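Local coordinates for type VI immunity protein Atu4351 (Agrobacterium fabrum, PDB 6ITW) that probably protects the bacterium from its own type VI secretion toxin, acting as the immunity partner of a cognate effector, at residues A[107-121]-A[200-212]. Numbering follows the deposited sequence.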
loop_
_atom_site.group_PDB
_atom_site.type_symbol
_atom_site.label_atom_id
_atom_site.label_comp_id
_atom_site.label_asym_id
_atom_site.label_seq_id
_atom_site.Cartn_x
_atom_site.Cartn_y
_atom_site.Cartn_z
ATOM N N ILE A 107 3.357 3.268 -0.867
ATOM C CA ILE A 107 4.005 3.761 0.342
ATOM C C ILE A 107 4.595 2.548 1.051
ATOM O O ILE A 107 3.873 1.780 1.701
ATOM C CB ILE A 107 3.039 4.526 1.253
ATOM C CG1 ILE A 107 2.353 5.668 0.491
ATOM C CG2 ILE A 107 3.782 5.091 2.429
ATOM C CD1 ILE A 107 1.413 6.520 1.387
ATOM N N ASN A 108 5.910 2.369 0.923
ATOM C CA ASN A 108 6.603 1.220 1.499
ATOM C C ASN A 108 6.953 1.566 2.942
ATOM O O ASN A 108 7.955 2.238 3.214
ATOM C CB ASN A 108 7.831 0.871 0.667
ATOM C CG ASN A 108 8.525 -0.383 1.151
ATOM O OD1 ASN A 108 8.505 -0.698 2.346
ATOM N ND2 ASN A 108 9.156 -1.108 0.229
ATOM N N ILE A 109 6.113 1.088 3.870
ATOM C CA ILE A 109 6.231 1.415 5.292
ATOM C C ILE A 109 7.473 0.771 5.905
ATOM O O ILE A 109 8.126 1.354 6.783
ATOM C CB ILE A 109 4.957 0.956 6.024
ATOM C CG1 ILE A 109 3.794 1.890 5.714
ATOM C CG2 ILE A 109 5.214 0.822 7.535
ATOM C CD1 ILE A 109 3.883 3.212 6.412
ATOM N N LEU A 110 7.782 -0.461 5.497
ATOM C CA LEU A 110 8.915 -1.188 6.070
ATOM C C LEU A 110 10.239 -0.495 5.743
ATOM O O LEU A 110 11.082 -0.309 6.624
ATOM C CB LEU A 110 8.916 -2.628 5.543
ATOM C CG LEU A 110 9.974 -3.611 6.063
ATOM C CD1 LEU A 110 9.863 -3.711 7.552
ATOM C CD2 LEU A 110 9.851 -5.010 5.426
ATOM N N LEU A 111 10.426 -0.088 4.487
ATOM C CA LEU A 111 11.696 0.429 3.995
ATOM C C LEU A 111 11.732 1.951 3.904
ATOM O O LEU A 111 12.787 2.505 3.582
ATOM C CB LEU A 111 12.009 -0.177 2.612
ATOM C CG LEU A 111 12.158 -1.710 2.599
ATOM C CD1 LEU A 111 12.711 -2.228 1.279
ATOM C CD2 LEU A 111 13.021 -2.174 3.785
ATOM N N HIS A 112 10.617 2.625 4.194
ATOM C CA HIS A 112 10.513 4.086 4.205
ATOM C C HIS A 112 10.742 4.682 2.820
ATOM O O HIS A 112 11.540 5.604 2.649
ATOM C CB HIS A 112 11.452 4.715 5.233
ATOM C CG HIS A 112 10.903 4.696 6.620
ATOM N ND1 HIS A 112 10.565 5.846 7.300
ATOM C CD2 HIS A 112 10.597 3.666 7.443
ATOM C CE1 HIS A 112 10.094 5.526 8.492
ATOM N NE2 HIS A 112 10.097 4.210 8.602
ATOM N N ARG A 113 9.999 4.168 1.835
ATOM C CA ARG A 113 10.100 4.620 0.459
ATOM C C ARG A 113 8.708 4.926 -0.097
ATOM O O ARG A 113 7.700 4.376 0.352
ATOM C CB ARG A 113 10.826 3.573 -0.412
ATOM C CG ARG A 113 12.204 3.221 0.135
ATOM C CD ARG A 113 12.933 2.152 -0.677
ATOM N NE ARG A 113 14.094 1.717 0.093
ATOM C CZ ARG A 113 14.880 0.672 -0.172
ATOM N NH1 ARG A 113 14.678 -0.119 -1.225
ATOM N NH2 ARG A 113 15.892 0.424 0.654
ATOM N N VAL A 114 8.655 5.849 -1.052
ATOM C CA VAL A 114 7.432 6.181 -1.766
ATOM C C VAL A 114 7.738 6.129 -3.254
ATOM O O VAL A 114 8.821 6.534 -3.686
ATOM C CB VAL A 114 6.875 7.569 -1.372
ATOM C CG1 VAL A 114 5.594 7.885 -2.161
ATOM C CG2 VAL A 114 6.598 7.655 0.123
ATOM N N THR A 115 6.784 5.636 -4.038
ATOM C CA THR A 115 6.961 5.534 -5.482
ATOM C C THR A 115 5.720 6.002 -6.234
ATOM O O THR A 115 4.596 5.640 -5.884
ATOM C CB THR A 115 7.296 4.094 -5.909
ATOM O OG1 THR A 115 6.377 3.183 -5.293
ATOM C CG2 THR A 115 8.715 3.732 -5.496
ATOM N N CYS A 116 5.931 6.808 -7.270
ATOM C CA CYS A 116 4.834 7.326 -8.079
ATOM C C CYS A 116 5.236 7.415 -9.547
ATOM O O CYS A 116 6.185 8.117 -9.899
ATOM C CB CYS A 116 4.392 8.699 -7.569
ATOM S SG CYS A 116 2.663 9.102 -7.915
ATOM N N ARG A 117 4.509 6.702 -10.401
ATOM C CA ARG A 117 4.793 6.694 -11.832
ATOM C C ARG A 117 4.260 7.943 -12.526
ATOM O O ARG A 117 4.849 8.423 -13.495
ATOM C CB ARG A 117 4.207 5.440 -12.486
ATOM C CG ARG A 117 4.765 4.137 -11.938
ATOM C CD ARG A 117 5.179 3.200 -13.061
ATOM N NE ARG A 117 5.920 2.044 -12.564
ATOM C CZ ARG A 117 5.951 0.861 -13.169
ATOM N NH1 ARG A 117 5.279 0.673 -14.297
ATOM N NH2 ARG A 117 6.652 -0.136 -12.646
ATOM N N GLY A 118 3.143 8.465 -12.030
ATOM C CA GLY A 118 2.535 9.657 -12.610
ATOM C C GLY A 118 3.215 10.961 -12.239
ATOM O O GLY A 118 2.979 11.974 -12.901
ATOM N N LEU A 119 4.036 10.969 -11.180
ATOM C CA LEU A 119 4.896 12.121 -10.919
ATOM C C LEU A 119 5.967 12.285 -11.989
ATOM O O LEU A 119 6.444 13.401 -12.211
ATOM C CB LEU A 119 5.584 11.991 -9.559
ATOM C CG LEU A 119 4.990 12.708 -8.356
ATOM C CD1 LEU A 119 5.816 12.396 -7.114
ATOM C CD2 LEU A 119 4.922 14.206 -8.600
ATOM N N PHE A 120 6.369 11.195 -12.651
ATOM C CA PHE A 120 7.554 11.194 -13.496
ATOM C C PHE A 120 7.285 10.909 -14.972
ATOM O O PHE A 120 8.107 11.286 -15.811
ATOM C CB PHE A 120 8.581 10.186 -12.943
ATOM C CG PHE A 120 8.951 10.455 -11.520
ATOM C CD1 PHE A 120 9.756 11.538 -11.192
ATOM C CD2 PHE A 120 8.463 9.664 -10.496
ATOM C CE1 PHE A 120 10.084 11.810 -9.865
ATOM C CE2 PHE A 120 8.782 9.931 -9.163
ATOM C CZ PHE A 120 9.590 11.001 -8.851
ATOM N N LYS A 121 6.189 10.246 -15.313
ATOM C CA LYS A 121 5.688 10.206 -16.679
ATOM C C LYS A 121 4.219 10.596 -16.622
ATOM O O LYS A 121 3.475 10.098 -15.769
ATOM C CB LYS A 121 5.891 8.828 -17.325
ATOM C CG LYS A 121 4.616 8.063 -17.674
ATOM C CD LYS A 121 4.943 6.761 -18.407
ATOM C CE LYS A 121 3.789 5.758 -18.351
ATOM N NZ LYS A 121 4.104 4.498 -19.100
ATOM N N ALA A 200 5.831 3.289 12.577
ATOM C CA ALA A 200 6.789 3.313 11.482
ATOM C C ALA A 200 6.749 4.636 10.729
ATOM O O ALA A 200 7.794 5.198 10.394
ATOM C CB ALA A 200 6.503 2.145 10.545
ATOM N N ALA A 201 5.557 5.162 10.464
ATOM C CA ALA A 201 5.497 6.364 9.642
ATOM C C ALA A 201 6.008 7.597 10.370
ATOM O O ALA A 201 6.155 8.650 9.736
ATOM C CB ALA A 201 4.068 6.611 9.163
ATOM N N GLN A 202 6.263 7.502 11.677
ATOM C CA GLN A 202 6.849 8.600 12.428
ATOM C C GLN A 202 8.303 8.346 12.793
ATOM O O GLN A 202 8.929 9.205 13.412
ATOM C CB GLN A 202 6.052 8.865 13.707
ATOM C CG GLN A 202 4.604 9.177 13.506
ATOM C CD GLN A 202 3.945 9.544 14.819
ATOM O OE1 GLN A 202 3.989 10.696 15.235
ATOM N NE2 GLN A 202 3.352 8.560 15.492
ATOM N N ALA A 203 8.851 7.195 12.437
ATOM C CA ALA A 203 10.201 6.817 12.863
ATOM C C ALA A 203 11.216 7.118 11.762
ATOM O O ALA A 203 11.916 6.232 11.266
ATOM C CB ALA A 203 10.232 5.335 13.253
ATOM N N GLY A 204 11.285 8.382 11.357
ATOM C CA GLY A 204 12.172 8.778 10.287
ATOM C C GLY A 204 11.471 9.181 9.000
ATOM O O GLY A 204 10.261 8.983 8.834
ATOM N N PRO A 205 12.230 9.743 8.058
ATOM C CA PRO A 205 11.641 10.259 6.812
ATOM C C PRO A 205 11.455 9.164 5.769
ATOM O O PRO A 205 11.916 8.036 5.919
ATOM C CB PRO A 205 12.677 11.285 6.329
ATOM C CG PRO A 205 13.977 10.741 6.844
ATOM C CD PRO A 205 13.660 10.081 8.182
ATOM N N PHE A 206 10.787 9.544 4.679
ATOM C CA PHE A 206 10.560 8.686 3.523
ATOM C C PHE A 206 11.251 9.265 2.301
ATOM O O PHE A 206 11.225 10.478 2.082
ATOM C CB PHE A 206 9.068 8.546 3.214
ATOM C CG PHE A 206 8.345 7.666 4.158
ATOM C CD1 PHE A 206 8.074 8.092 5.455
ATOM C CD2 PHE A 206 7.927 6.401 3.758
ATOM C CE1 PHE A 206 7.402 7.268 6.335
ATOM C CE2 PHE A 206 7.265 5.572 4.630
ATOM C CZ PHE A 206 7.000 6.001 5.920
ATOM N N THR A 207 11.827 8.397 1.481
ATOM C CA THR A 207 12.478 8.823 0.254
ATOM C C THR A 207 11.620 8.465 -0.948
ATOM O O THR A 207 11.205 7.309 -1.100
ATOM C CB THR A 207 13.864 8.201 0.120
ATOM O OG1 THR A 207 14.712 8.751 1.137
ATOM C CG2 THR A 207 14.452 8.526 -1.251
ATOM N N LEU A 208 11.361 9.466 -1.791
ATOM C CA LEU A 208 10.618 9.283 -3.030
ATOM C C LEU A 208 11.553 8.800 -4.120
ATOM O O LEU A 208 12.635 9.366 -4.317
ATOM C CB LEU A 208 9.960 10.594 -3.452
ATOM C CG LEU A 208 9.345 10.705 -4.848
ATOM C CD1 LEU A 208 8.100 9.839 -4.955
ATOM C CD2 LEU A 208 9.007 12.166 -5.128
ATOM N N TYR A 209 11.143 7.757 -4.828
ATOM C CA TYR A 209 11.945 7.182 -5.899
ATOM C C TYR A 209 11.214 7.275 -7.228
ATOM O O TYR A 209 9.980 7.203 -7.293
ATOM C CB TYR A 209 12.280 5.719 -5.635
ATOM C CG TYR A 209 13.363 5.515 -4.626
ATOM C CD1 TYR A 209 13.100 5.609 -3.262
ATOM C CD2 TYR A 209 14.652 5.209 -5.031
ATOM C CE1 TYR A 209 14.106 5.406 -2.330
ATOM C CE2 TYR A 209 15.666 5.004 -4.104
ATOM C CZ TYR A 209 15.390 5.107 -2.757
ATOM O OH TYR A 209 16.398 4.911 -1.843
ATOM N N ASP A 210 11.998 7.391 -8.288
ATOM C CA ASP A 210 11.494 7.473 -9.655
ATOM C C ASP A 210 11.670 6.094 -10.286
ATOM O O ASP A 210 12.774 5.721 -10.684
ATOM C CB ASP A 210 12.243 8.569 -10.408
ATOM C CG ASP A 210 11.758 8.761 -11.837
ATOM O OD1 ASP A 210 11.225 7.803 -12.435
ATOM O OD2 ASP A 210 11.933 9.885 -12.368
ATOM N N THR A 211 10.580 5.328 -10.373
ATOM C CA THR A 211 10.608 4.020 -11.022
ATOM C C THR A 211 10.272 4.095 -12.512
ATOM O O THR A 211 9.953 3.064 -13.120
ATOM C CB THR A 211 9.665 3.043 -10.308
ATOM O OG1 THR A 211 8.349 3.603 -10.223
ATOM C CG2 THR A 211 10.171 2.763 -8.909
ATOM N N THR A 212 10.338 5.297 -13.102
ATOM C CA THR A 212 10.143 5.498 -14.536
ATOM C C THR A 212 11.416 5.198 -15.315
ATOM O O THR A 212 11.366 4.556 -16.368
ATOM C CB THR A 212 9.689 6.941 -14.806
ATOM O OG1 THR A 212 8.261 7.026 -14.730
ATOM C CG2 THR A 212 10.198 7.458 -16.155
HETATM O O HOH W 1 6.294 1.393 -9.575
#
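His-112 lies against the ring of Phe-206 where the two chain segments come together, and its side chain is worth following outward. His-112 CB sits 3.4 Å from Pro-205 O. Beyond it CG is turned anti to its own carbonyl carbon (chi1 -82°), which lays the imidazole over one face of Phe-206 in an offset stack, centroids 4.3 Å apart and planes 25° from parallel. His-112 ND1 then donates a bent hydrogen bond to Pro-205 O (2.9 Å), approaching from above that carbonyl's plane. At the tip, His-112 CE1 comes within 3.0 Å of Ala-200 O and also faces Ala-203 O, carbonyls from the two ends of a type I turn, with Gly-204 O at the ring's edge; NE2 is close to Ala-200 O, but at an angle too poor for a bond. Bond and stack together probably hold the imidazole's rotation. In the backbone, His-112 and Arg-113 both face Asn-108, a G1 beta bulge.

From there the backbones run on as parallel strands, 113-116 beside 207-209. Thr-207 N donates to His-112 O, Val-114 N to Thr-207 O, and Tyr-209 N to Val-114 O. On one face Val-114 and Leu-208 meet; on the other the aliphatic part of Arg-113 meets the Tyr-209 ring obliquely, Arg-113 CG 3.8 Å from Tyr-209 CE1. Past the strands, Asp-210 CB stands almost exactly over the centre of the Phe-120 ring, a CH-pi contact at 3.7 Å. Asp-210 OD1 accepts from Thr-212 N in an Asx turn, while a water bridges Arg-117 NE and Thr-211 OG1.

This one parallel pair in an otherwise antiparallel sheet ties strands from the GAD-like region to later ones: 113-116 also borders 103-108, 207-209 borders 218-221, and helix 66-73 packs against Ile-109, Ala-201 and Phe-206.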